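Local coordinates for protein alpha-toxin (Clostridium novyi, PDB 2VK9) that is a large clostridial toxin, represented by its catalytic domain, which belongs to the TcdA/TcdB family of glycosyltransferase domains in the GT-A clan, at residues 117-122 and 286-291; 327-332 and 516-521. All coordinates share one frame; numbering follows the deposited sequence.

How the contacts relate
Along the chain, contact 1 (117-122 with 286-291) closes before contact 2 (327-332 with 516-521) opens, yet their centres lie about 13 Å apart on the same side of the chain's centre. They touch directly: Leu288 CD1 packs on Thr517 CG2, and Asp286 O is probably hydrogen-bonded to Thr517 OG1. Helix 307-321 is common ground, with Phe315 meeting Leu288 of contact 1 and Tyr328 of contact 2, while Tyr116 of helix 111-123 reaches Thr517 and His518. Through Asp286 and Leu288, which meet Thr517, the loop after strand 280-283 of the central sheet is joined to the start of helix 518-523 near the C-terminal end of the catalytic fragment.

Contact 1. Residues 117-122 and 286-291; sequences YNMWKM and DFLPGV
Helix 111-123 comes nearest to the loop 286-291, extended from Phe287 onward, where the CA atoms of Trp120 and Pro289 stand 6.0 Å apart. Trp120 carries most of the contact. With CG beside the backbone N and anti to the carbonyl carbon (chi1 -78°), its indole reaches the loop, where NE1 donates to Phe287 O at 3.1 Å with an N-H...O angle of 160°. The oxygen sits near the indole plane, whereas NE1 approaches from above the carbonyl plane. Tryptophan suits this place because one side chain supplies both a donor at its edge and a broad apolar face. Pro289 uses that face in a CH-pi contact: its CD rests 3.6 Å from the centroid of the five-membered ring, almost on the ring normal. The loop follows strand 280-283, and this grip fastens it to the helix that connects the adjacent parallel strands 99-103 and 128-133, a beta-alpha-beta crossover in the mixed sheet of this GT-A-type fold. Phe102 on strand 99-103 also meets the indole. Met119 CG, anti to the backbone N (chi1 -178°), is carried toward the loop and touches Pro289 CG at 3.5 Å and Leu288 CD2 at 3.6 Å. The unbranched methylenes of methionine allow this close approach, and the side chain crosses the proline at about a right angle. Leu288 also packs on Phe315 of helix 307-321.

Contact 2. Residues 327-332 and 516-521; sequences NYPYKY and KTHDEF
Tyr328 and His518 form an offset stack at one end of an aromatic cluster that runs on through Tyr332 to Phe521. Their planes are only 3° from parallel, with centroids 3.7 Å apart, and His518 CE1 lies over the middle of the tyrosine ring. The two side chains come from opposite directions. Tyr332 meets the histidine obliquely, CE1 to His518 CD2 3.4 Å, and receives the edge of Phe521 over one face in an offset edge-to-face pair with planes at 65°. Lys331 CB lies more loosely over the imidazole face opposite Tyr328.

Among the polar contacts, Tyr328 OH accepts from His518 N at 3.1 Å (N-H...O 153°). Tyrosine thus serves twice, its ring stacking while its hydroxyl takes up an N-H of the first helical turn. Thr517 is the N-cap: its OG1 accepts a weak bond from Glu520 N and is also hydrogen-bonded to Asp286 O. At the far edge of the imidazole, Pro329 O approaches CE1 near the ring plane, while NE2 is hydrogen-bonded to Glu316 OE2, an acceptor shared with Tyr332 N.

Glu316 belongs to helix 307-321, which also brings Tyr309 against Tyr332 and Phe521. Tyr116 of helix 111-123 touches Tyr328 and His518. Loop 327-332 and the start of helix 518-523 thus meet each other while both rest on these two helices, and Asp286 ties Thr517 to the loop after strand 280-283.

Contact 1. Residues 117-122 and 286-291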
loop_
_atom_site.group_PDB
_atom_site.type_symbol
_atom_site.label_atom_id
_atom_site.label_comp_id
_atom_site.label_asym_id
_atom_site.label_seq_id
_atom_site.Cartn_x
_atom_site.Cartn_y
_atom_site.Cartn_z
ATOM N N TYR A 117 -16.131 -9.729 -6.011
ATOM C CA TYR A 117 -16.905 -8.827 -5.183
ATOM C C TYR A 117 -18.142 -9.530 -4.668
ATOM O O TYR A 117 -18.519 -9.381 -3.509
ATOM C CB TYR A 117 -17.299 -7.626 -6.022
ATOM C CG TYR A 117 -18.028 -6.520 -5.304
ATOM C CD1 TYR A 117 -17.473 -5.887 -4.193
ATOM C CD2 TYR A 117 -19.251 -6.074 -5.774
ATOM C CE1 TYR A 117 -18.134 -4.854 -3.567
ATOM C CE2 TYR A 117 -19.916 -5.054 -5.165
ATOM C CZ TYR A 117 -19.360 -4.440 -4.063
ATOM O OH TYR A 117 -20.051 -3.415 -3.465
ATOM N N ASN A 118 -18.760 -10.307 -5.552
ATOM C CA ASN A 118 -19.922 -11.101 -5.215
ATOM C C ASN A 118 -19.590 -12.180 -4.185
ATOM O O ASN A 118 -20.425 -12.551 -3.365
ATOM C CB ASN A 118 -20.482 -11.742 -6.476
ATOM C CG ASN A 118 -21.783 -12.462 -6.225
ATOM O OD1 ASN A 118 -22.764 -11.849 -5.813
ATOM N ND2 ASN A 118 -21.798 -13.770 -6.458
ATOM N N MET A 119 -18.363 -12.680 -4.252
ATOM C CA MET A 119 -17.907 -13.733 -3.374
ATOM C C MET A 119 -17.843 -13.188 -1.943
ATOM O O MET A 119 -18.346 -13.804 -1.006
ATOM C CB MET A 119 -16.548 -14.219 -3.862
ATOM C CG MET A 119 -15.937 -15.356 -3.076
ATOM S SD MET A 119 -16.590 -16.968 -3.507
ATOM C CE MET A 119 -16.727 -16.783 -5.279
ATOM N N TRP A 120 -17.244 -12.011 -1.802
ATOM C CA TRP A 120 -17.248 -11.273 -0.552
ATOM C C TRP A 120 -18.660 -11.006 -0.040
ATOM O O TRP A 120 -18.934 -11.181 1.148
ATOM C CB TRP A 120 -16.492 -9.964 -0.728
ATOM C CG TRP A 120 -15.026 -10.156 -0.706
ATOM C CD1 TRP A 120 -14.179 -10.107 -1.768
ATOM C CD2 TRP A 120 -14.220 -10.454 0.438
ATOM N NE1 TRP A 120 -12.891 -10.346 -1.357
ATOM C CE2 TRP A 120 -12.890 -10.555 -0.004
ATOM C CE3 TRP A 120 -14.493 -10.639 1.794
ATOM C CZ2 TRP A 120 -11.834 -10.833 0.860
ATOM C CZ3 TRP A 120 -13.445 -10.915 2.650
ATOM C CH2 TRP A 120 -12.132 -11.013 2.180
ATOM N N LYS A 121 -19.546 -10.596 -0.949
ATOM C CA LYS A 121 -20.943 -10.338 -0.635
ATOM C C LYS A 121 -21.673 -11.572 -0.124
ATOM O O LYS A 121 -22.485 -11.482 0.804
ATOM C CB LYS A 121 -21.665 -9.794 -1.856
ATOM C CG LYS A 121 -21.640 -8.286 -1.970
ATOM C CD LYS A 121 -22.436 -7.829 -3.181
ATOM C CE LYS A 121 -22.585 -6.337 -3.173
ATOM N NZ LYS A 121 -23.163 -5.841 -4.450
ATOM N N MET A 122 -21.382 -12.720 -0.726
ATOM C CA MET A 122 -22.044 -13.967 -0.365
ATOM C C MET A 122 -21.728 -14.444 1.049
ATOM O O MET A 122 -22.584 -15.038 1.703
ATOM C CB MET A 122 -21.684 -15.063 -1.353
ATOM C CG MET A 122 -22.527 -15.086 -2.621
ATOM S SD MET A 122 -21.797 -16.234 -3.827
ATOM C CE MET A 122 -22.047 -17.804 -2.988
ATOM N N ASP A 286 -8.457 -8.259 -5.872
ATOM C CA ASP A 286 -7.748 -9.480 -6.248
ATOM C C ASP A 286 -7.830 -10.568 -5.196
ATOM O O ASP A 286 -7.531 -11.713 -5.477
ATOM C CB ASP A 286 -6.282 -9.163 -6.489
ATOM C CG ASP A 286 -6.078 -8.327 -7.716
ATOM O OD1 ASP A 286 -7.036 -8.224 -8.525
ATOM O OD2 ASP A 286 -4.963 -7.781 -7.872
ATOM N N PHE A 287 -8.200 -10.204 -3.977
ATOM C CA PHE A 287 -8.286 -11.170 -2.899
ATOM C C PHE A 287 -9.705 -11.678 -2.792
ATOM O O PHE A 287 -10.631 -11.082 -3.338
ATOM C CB PHE A 287 -7.850 -10.546 -1.580
ATOM C CG PHE A 287 -6.367 -10.280 -1.486
ATOM C CD1 PHE A 287 -5.539 -10.378 -2.605
ATOM C CD2 PHE A 287 -5.803 -9.900 -0.276
ATOM C CE1 PHE A 287 -4.168 -10.120 -2.510
ATOM C CE2 PHE A 287 -4.434 -9.637 -0.174
ATOM C CZ PHE A 287 -3.617 -9.746 -1.292
ATOM N N LEU A 288 -9.865 -12.795 -2.099
ATOM C CA LEU A 288 -11.158 -13.416 -1.927
ATOM C C LEU A 288 -11.271 -13.768 -0.472
ATOM O O LEU A 288 -10.267 -13.743 0.234
ATOM C CB LEU A 288 -11.251 -14.669 -2.788
ATOM C CG LEU A 288 -11.514 -14.426 -4.276
ATOM C CD1 LEU A 288 -11.262 -15.677 -5.083
ATOM C CD2 LEU A 288 -12.930 -13.948 -4.501
ATOM N N PRO A 289 -12.493 -14.052 0.006
ATOM C CA PRO A 289 -12.645 -14.526 1.377
ATOM C C PRO A 289 -11.727 -15.698 1.701
ATOM O O PRO A 289 -11.383 -16.472 0.812
ATOM C CB PRO A 289 -14.113 -14.953 1.458
ATOM C CG PRO A 289 -14.668 -14.814 0.097
ATOM C CD PRO A 289 -13.791 -13.895 -0.664
ATOM N N GLY A 290 -11.333 -15.804 2.967
ATOM C CA GLY A 290 -10.398 -16.832 3.413
ATOM C C GLY A 290 -10.895 -18.250 3.225
ATOM O O GLY A 290 -12.044 -18.558 3.540
ATOM N N VAL A 291 -10.029 -19.109 2.695
ATOM C CA VAL A 291 -10.352 -20.525 2.510
ATOM C C VAL A 291 -9.722 -21.374 3.608
ATOM O O VAL A 291 -8.593 -21.123 4.043
ATOM C CB VAL A 291 -9.937 -21.074 1.112
ATOM C CG1 VAL A 291 -10.512 -20.218 -0.016
ATOM C CG2 VAL A 291 -8.442 -21.146 0.986
#

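Contact 2. Residues 327-332 and 516-521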
loop_
_atom_site.group_PDB
_atom_site.type_symbol
_atom_site.label_atom_id
_atom_site.label_comp_id
_atom_site.label_asym_id
_atom_site.label_seq_id
_atom_site.Cartn_x
_atom_site.Cartn_y
_atom_site.Cartn_z
ATOM N N ASN A 327 -16.836 -18.059 -13.974
ATOM C CA ASN A 327 -15.709 -17.843 -14.852
ATOM C C ASN A 327 -14.415 -17.996 -14.080
ATOM O O ASN A 327 -13.619 -17.065 -13.978
ATOM C CB ASN A 327 -15.825 -16.454 -15.497
ATOM C CG ASN A 327 -14.890 -16.264 -16.682
ATOM O OD1 ASN A 327 -14.300 -17.221 -17.188
ATOM N ND2 ASN A 327 -14.748 -15.016 -17.127
ATOM N N TYR A 328 -14.218 -19.180 -13.514
ATOM C CA TYR A 328 -12.986 -19.473 -12.803
ATOM C C TYR A 328 -12.471 -20.841 -13.232
ATOM O O TYR A 328 -12.718 -21.842 -12.551
ATOM C CB TYR A 328 -13.219 -19.398 -11.295
ATOM C CG TYR A 328 -11.996 -19.018 -10.495
ATOM C CD1 TYR A 328 -11.255 -19.986 -9.822
ATOM C CD2 TYR A 328 -11.581 -17.691 -10.403
ATOM C CE1 TYR A 328 -10.134 -19.647 -9.079
ATOM C CE2 TYR A 328 -10.462 -17.341 -9.666
ATOM C CZ TYR A 328 -9.745 -18.326 -9.006
ATOM O OH TYR A 328 -8.637 -18.001 -8.268
ATOM N N PRO A 329 -11.772 -20.887 -14.387
ATOM C CA PRO A 329 -11.245 -22.128 -14.980
ATOM C C PRO A 329 -10.198 -22.844 -14.115
ATOM O O PRO A 329 -9.584 -22.220 -13.246
ATOM C CB PRO A 329 -10.617 -21.649 -16.293
ATOM C CG PRO A 329 -10.381 -20.203 -16.112
ATOM C CD PRO A 329 -11.462 -19.712 -15.223
ATOM N N TYR A 330 -10.007 -24.143 -14.354
ATOM C CA TYR A 330 -8.976 -24.928 -13.662
ATOM C C TYR A 330 -7.579 -24.644 -14.221
ATOM O O TYR A 330 -6.889 -25.559 -14.668
ATOM C CB TYR A 330 -9.271 -26.421 -13.779
ATOM C CG TYR A 330 -10.323 -26.937 -12.833
ATOM C CD1 TYR A 330 -11.622 -27.166 -13.266
ATOM C CD2 TYR A 330 -10.013 -27.222 -11.503
ATOM C CE1 TYR A 330 -12.592 -27.658 -12.395
ATOM C CE2 TYR A 330 -10.971 -27.711 -10.624
ATOM C CZ TYR A 330 -12.258 -27.925 -11.074
ATOM O OH TYR A 330 -13.212 -28.405 -10.207
ATOM N N LYS A 331 -7.166 -23.381 -14.196
ATOM C CA LYS A 331 -5.879 -22.969 -14.754
ATOM C C LYS A 331 -4.676 -23.589 -14.016
ATOM O O LYS A 331 -3.649 -23.886 -14.627
ATOM C CB LYS A 331 -5.781 -21.429 -14.816
ATOM C CG LYS A 331 -4.367 -20.880 -14.996
ATOM C CD LYS A 331 -4.334 -19.481 -15.591
ATOM C CE LYS A 331 -2.881 -18.987 -15.710
ATOM N NZ LYS A 331 -2.710 -17.819 -16.635
ATOM N N TYR A 332 -4.804 -23.802 -12.712
ATOM C CA TYR A 332 -3.680 -24.304 -11.937
ATOM C C TYR A 332 -3.868 -25.756 -11.522
ATOM O O TYR A 332 -3.010 -26.328 -10.851
ATOM C CB TYR A 332 -3.393 -23.391 -10.736
ATOM C CG TYR A 332 -2.979 -21.992 -11.150
ATOM C CD1 TYR A 332 -3.906 -20.953 -11.194
ATOM C CD2 TYR A 332 -1.666 -21.715 -11.524
ATOM C CE1 TYR A 332 -3.532 -19.682 -11.590
ATOM C CE2 TYR A 332 -1.286 -20.440 -11.917
ATOM C CZ TYR A 332 -2.222 -19.437 -11.947
ATOM O OH TYR A 332 -1.851 -18.178 -12.331
ATOM N N LYS A 516 -4.326 -16.333 -3.187
ATOM C CA LYS A 516 -3.832 -17.174 -4.271
ATOM C C LYS A 516 -4.887 -17.291 -5.369
ATOM O O LYS A 516 -5.443 -18.363 -5.627
ATOM C CB LYS A 516 -3.398 -18.551 -3.750
ATOM C CG LYS A 516 -2.536 -18.546 -2.481
ATOM C CD LYS A 516 -1.338 -17.596 -2.575
ATOM C CE LYS A 516 -0.298 -17.851 -1.484
ATOM N NZ LYS A 516 -0.878 -18.318 -0.193
ATOM N N THR A 517 -5.167 -16.163 -6.007
ATOM C CA THR A 517 -6.249 -16.084 -6.971
ATOM C C THR A 517 -5.681 -15.752 -8.334
ATOM O O THR A 517 -4.587 -15.195 -8.437
ATOM C CB THR A 517 -7.250 -14.996 -6.583
ATOM O OG1 THR A 517 -6.602 -13.726 -6.640
ATOM C CG2 THR A 517 -7.761 -15.221 -5.180
ATOM N N HIS A 518 -6.430 -16.080 -9.378
ATOM C CA HIS A 518 -5.992 -15.823 -10.744
ATOM C C HIS A 518 -5.605 -14.370 -10.976
ATOM O O HIS A 518 -4.529 -14.094 -11.498
ATOM C CB HIS A 518 -7.060 -16.254 -11.747
ATOM C CG HIS A 518 -7.385 -17.709 -11.682
ATOM N ND1 HIS A 518 -8.485 -18.251 -12.305
ATOM C CD2 HIS A 518 -6.763 -18.733 -11.051
ATOM C CE1 HIS A 518 -8.519 -19.551 -12.073
ATOM N NE2 HIS A 518 -7.490 -19.867 -11.309
ATOM N N ASP A 519 -6.476 -13.445 -10.578
ATOM C CA ASP A 519 -6.219 -12.026 -10.787
ATOM C C ASP A 519 -5.020 -11.537 -9.973
ATOM O O ASP A 519 -4.386 -10.557 -10.338
ATOM C CB ASP A 519 -7.471 -11.188 -10.492
ATOM C CG ASP A 519 -8.494 -11.218 -11.633
ATOM O OD1 ASP A 519 -8.681 -12.282 -12.264
ATOM O OD2 ASP A 519 -9.129 -10.172 -11.890
ATOM N N GLU A 520 -4.698 -12.224 -8.884
ATOM C CA GLU A 520 -3.542 -11.845 -8.083
ATOM C C GLU A 520 -2.230 -12.272 -8.729
ATOM O O GLU A 520 -1.235 -11.544 -8.671
ATOM C CB GLU A 520 -3.628 -12.442 -6.690
ATOM C CG GLU A 520 -3.348 -11.431 -5.593
ATOM C CD GLU A 520 -1.927 -10.905 -5.582
ATOM O OE1 GLU A 520 -1.734 -9.689 -5.813
ATOM O OE2 GLU A 520 -1.009 -11.708 -5.325
ATOM N N PHE A 521 -2.231 -13.461 -9.326
ATOM C CA PHE A 521 -1.072 -13.950 -10.053
ATOM C C PHE A 521 -0.841 -13.139 -11.314
ATOM O O PHE A 521 0.298 -12.999 -11.761
ATOM C CB PHE A 521 -1.223 -15.430 -10.397
ATOM C CG PHE A 521 -1.217 -16.326 -9.201
ATOM C CD1 PHE A 521 -2.115 -17.372 -9.102
ATOM C CD2 PHE A 521 -0.320 -16.115 -8.162
ATOM C CE1 PHE A 521 -2.115 -18.204 -7.990
ATOM C CE2 PHE A 521 -0.313 -16.938 -7.046
ATOM C CZ PHE A 521 -1.215 -17.985 -6.961
#